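Local coordinates for protein L-ribulose 3-epimerase (Methylomonas sp. DH-1, PDB 7CJ7) that catalyses the reversible epimerisation of ketoses at C3 with the help of a manganese ion, working fastest on L-ribulose, at residues R65-L70 / G104-C109. Residues are numbered along the deposited sequence; the frame is centred on the assembly and turned at random.
Sequences RAHASL and GGSELC. With SOL (L-sorbose), chain C.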
ATOM      1  N   ARG A  65      -2.672 -31.397   0.927  1.00 12.39           N
ATOM      2  CA  ARG A  65      -3.900 -30.908   0.257  1.00 13.17           C
ATOM      3  C   ARG A  65      -3.541 -29.631  -0.520  1.00 12.24           C
ATOM      4  O   ARG A  65      -2.410 -29.101  -0.353  1.00 10.04           O
ATOM      5  CB  ARG A  65      -5.012 -30.707   1.290  1.00 14.91           C
ATOM      6  CG  ARG A  65      -5.431 -31.995   1.984  1.00 16.88           C
ATOM      7  CD  ARG A  65      -6.705 -31.883   2.792  1.00 20.49           C
ATOM      8  NE  ARG A  65      -6.652 -30.983   3.936  1.00 23.57           N
ATOM      9  CZ  ARG A  65      -6.087 -31.272   5.119  1.00 28.42           C
ATOM     10  NH1 ARG A  65      -5.480 -32.432   5.299  1.00 34.24           N
ATOM     11  NH2 ARG A  65      -6.106 -30.397   6.117  1.00 22.09           N
ATOM     12  N   ALA A  66      -4.457 -29.148  -1.354  1.00 11.94           N
ATOM     13  CA  ALA A  66      -4.258 -27.897  -2.112  1.00 11.58           C
ATOM     14  C   ALA A  66      -5.545 -27.075  -2.106  1.00 11.86           C
ATOM     15  O   ALA A  66      -6.641 -27.653  -2.184  1.00 12.86           O
ATOM     16  CB  ALA A  66      -3.796 -28.205  -3.514  1.00 13.18           C
ATOM     17  N   HIS A  67      -5.391 -25.765  -1.977  1.00 10.83           N
ATOM     18  CA  HIS A  67      -6.418 -24.760  -2.322  1.00 11.58           C
ATOM     19  C   HIS A  67      -5.802 -23.872  -3.399  1.00  9.80           C
ATOM     20  O   HIS A  67      -4.613 -24.017  -3.680  1.00  9.66           O
ATOM     21  CB  HIS A  67      -6.891 -23.990  -1.082  1.00 11.40           C
ATOM     22  CG  HIS A  67      -7.548 -24.841  -0.052  1.00 12.63           C
ATOM     23  ND1 HIS A  67      -8.656 -25.634  -0.339  1.00 14.50           N
ATOM     24  CD2 HIS A  67      -7.278 -25.014   1.260  1.00 12.80           C
ATOM     25  CE1 HIS A  67      -9.039 -26.252   0.765  1.00 14.68           C
ATOM     26  NE2 HIS A  67      -8.207 -25.888   1.760  1.00 14.53           N
ATOM     27  N   ALA A  68      -6.572 -22.989  -4.006  1.00 10.16           N
ATOM     28  CA  ALA A  68      -6.059 -22.146  -5.103  1.00 10.53           C
ATOM     29  C   ALA A  68      -6.484 -20.699  -4.880  1.00 10.88           C
ATOM     30  O   ALA A  68      -7.588 -20.465  -4.421  1.00 11.87           O
ATOM     31  CB  ALA A  68      -6.546 -22.671  -6.427  1.00 13.15           C
ATOM     32  N   SER A  69      -5.609 -19.772  -5.234  1.00 12.30           N
ATOM     33  CA  SER A  69      -5.896 -18.325  -5.250  1.00 12.74           C
ATOM     34  C   SER A  69      -5.507 -17.795  -6.625  1.00 13.52           C
ATOM     35  O   SER A  69      -4.663 -18.420  -7.298  1.00 14.85           O
ATOM     36  CB  SER A  69      -5.169 -17.614  -4.133  1.00 14.70           C
ATOM     37  OG  SER A  69      -3.765 -17.680  -4.314  1.00 17.39           O
ATOM     38  N   LEU A  70      -6.116 -16.693  -7.045  1.00 12.92           N
ATOM     39  CA  LEU A  70      -5.635 -15.986  -8.247  1.00 13.53           C
ATOM     40  C   LEU A  70      -6.055 -14.526  -8.167  1.00 11.75           C
ATOM     41  O   LEU A  70      -6.826 -14.172  -7.281  1.00 13.91           O
ATOM     42  CB  LEU A  70      -6.191 -16.673  -9.493  1.00 14.85           C
ATOM     43  CG  LEU A  70      -7.711 -16.668  -9.613  1.00 15.74           C
ATOM     44  CD1 LEU A  70      -8.209 -15.362 -10.216  1.00 16.02           C
ATOM     45  CD2 LEU A  70      -8.193 -17.856 -10.422  1.00 18.39           C
ATOM     46  N   GLY A 104      -8.789 -31.909  -5.958  1.00 12.07           N
ATOM     47  CA  GLY A 104      -9.568 -32.285  -4.766  1.00 13.38           C
ATOM     48  C   GLY A 104      -9.648 -31.151  -3.767  1.00 13.92           C
ATOM     49  O   GLY A 104      -9.902 -31.428  -2.596  1.00 14.85           O
ATOM     50  N   GLY A 105      -9.430 -29.912  -4.210  1.00 13.27           N
ATOM     51  CA  GLY A 105      -9.515 -28.720  -3.346  1.00 13.09           C
ATOM     52  C   GLY A 105     -10.941 -28.216  -3.255  1.00 13.06           C
ATOM     53  O   GLY A 105     -11.745 -28.594  -4.108  1.00 13.62           O
ATOM     54  N   SER A 106     -11.245 -27.392  -2.249  1.00 12.87           N
ATOM     55  CA  SER A 106     -12.622 -26.913  -1.960  1.00 12.57           C
ATOM     56  C   SER A 106     -12.667 -25.391  -1.798  1.00 11.12           C
ATOM     57  O   SER A 106     -13.766 -24.880  -1.518  1.00 11.35           O
ATOM     58  CB  SER A 106     -13.166 -27.600  -0.741  1.00 13.20           C
ATOM     59  OG  SER A 106     -12.259 -27.473   0.337  1.00 13.03           O
ATOM     60  N   GLU A 107     -11.540 -24.682  -1.941  1.00 11.18           N
ATOM     61  CA  GLU A 107     -11.509 -23.205  -1.752  1.00 11.21           C
ATOM     62  C   GLU A 107     -10.810 -22.530  -2.930  1.00 10.37           C
ATOM     63  O   GLU A 107      -9.623 -22.830  -3.174  1.00 10.59           O
ATOM     64  CB  GLU A 107     -10.799 -22.840  -0.447  1.00 12.32           C
ATOM     65  CG  GLU A 107     -11.422 -23.480   0.777  1.00 12.83           C
ATOM     66  CD  GLU A 107     -12.791 -22.942   1.164  1.00 13.07           C
ATOM     67  OE1 GLU A 107     -13.153 -21.832   0.697  1.00 12.69           O
ATOM     68  OE2 GLU A 107     -13.494 -23.631   1.949  1.00 14.61           O
ATOM     69  N   LEU A 108     -11.541 -21.666  -3.643  1.00 10.08           N
ATOM     70  CA  LEU A 108     -10.962 -20.742  -4.642  1.00 10.32           C
ATOM     71  C   LEU A 108     -11.012 -19.345  -4.035  1.00  9.98           C
ATOM     72  O   LEU A 108     -12.116 -18.870  -3.750  1.00  9.26           O
ATOM     73  CB  LEU A 108     -11.755 -20.790  -5.948  1.00 11.35           C
ATOM     74  CG  LEU A 108     -11.249 -19.820  -7.012  1.00 12.71           C
ATOM     75  CD1 LEU A 108      -9.865 -20.237  -7.465  1.00 13.58           C
ATOM     76  CD2 LEU A 108     -12.191 -19.735  -8.196  1.00 14.13           C
ATOM     77  N   CYS A 109      -9.855 -18.739  -3.779  1.00 11.11           N
ATOM     78  CA  CYS A 109      -9.787 -17.475  -3.010  1.00 10.92           C
ATOM     79  C   CYS A 109      -8.896 -16.460  -3.731  1.00 10.22           C
ATOM     80  O   CYS A 109      -8.445 -16.726  -4.858  1.00  9.47           O
ATOM     81  CB  CYS A 109      -9.329 -17.752  -1.583  1.00 11.67           C
ATOM     82  SG  CYS A 109      -7.593 -18.252  -1.454  1.00 14.66           S
TER
HETATM   83  C1  SOL C 301      -2.248 -10.080  -3.118  1.00 18.34           C
HETATM   84  O1  SOL C 301      -1.699  -8.942  -2.495  1.00 15.98           O
HETATM   85  C2  SOL C 301      -2.576 -11.152  -2.129  1.00 16.34           C
HETATM   86  O2  SOL C 301      -2.739 -10.880  -0.952  1.00 14.15           O
HETATM   87  C3  SOL C 301      -2.650 -12.591  -2.619  1.00 18.35           C
HETATM   88  O3  SOL C 301      -3.378 -13.394  -1.718  1.00 13.86           O
HETATM   89  C4  SOL C 301      -3.256 -12.674  -4.016  1.00 21.18           C
HETATM   90  O4  SOL C 301      -4.592 -12.167  -3.983  1.00 28.39           O
HETATM   91  C5  SOL C 301      -3.294 -14.094  -4.585  1.00 24.39           C
HETATM   92  O5  SOL C 301      -4.037 -14.095  -5.803  1.00 31.17           O
HETATM   93  C6  SOL C 301      -1.922 -14.676  -4.851  1.00 26.53           C
HETATM   94  O6  SOL C 301      -2.031 -16.018  -5.336  1.00 23.74           O
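Ala68 and Ser69 pair in parallel with Leu108 and Cys109, the two strand axes 4.7 Å apart and 22° from alignment, and three backbone bonds zip them together: Ala68 N to Glu107 O, Cys109 N to Ala68 O at 2.9 Å, and Leu70 N to Cys109 O, the last more bent than the others. Before the strand begins at Glu107, residues 104-106 are loop, and Gly105 CA packs 3.3 Å from Ala66 O, where a side chain would collide with the carbonyl.

On the barrel's inner side His67 and Glu107 run side by side in the same direction. Glu107 CG sits over one face of the imidazole, 3.9 Å from its centroid in a CH-pi contact, while Ser106 OG meets the ring's edge at CE1. The bend at chi2 (-70°) turns the Glu107 carboxylate away from the ring, to a salt bridge with Lys5 and a hydrogen bond with Asn148; His67 NE2 bonds Glu8. Putting an alanine at His67 would probably leave Glu8 without this partner and open a gap beside the Glu107 methylenes. One step up the strands, Cys109 SG rests 3.7 Å from Ser69 CB. With chi1 at 65°, Ser69 OG is directed to the sugar and takes a 2.6 Å hydrogen bond from O6 of L-sorbose; Glu41 is its second partner.

The other face is aliphatic: Leu108 CD1 lies 4.1 Å from Leu70 CD2 and also touches Ala68 CB, and both leucines pack on helix 83-102. That helix links the two strands in a beta-alpha-beta crossover of the TIM barrel, and Ser69, toward the C-terminal end of its strand, lines the ketose pocket at the end of the barrel where TIM-barrel active sites lie.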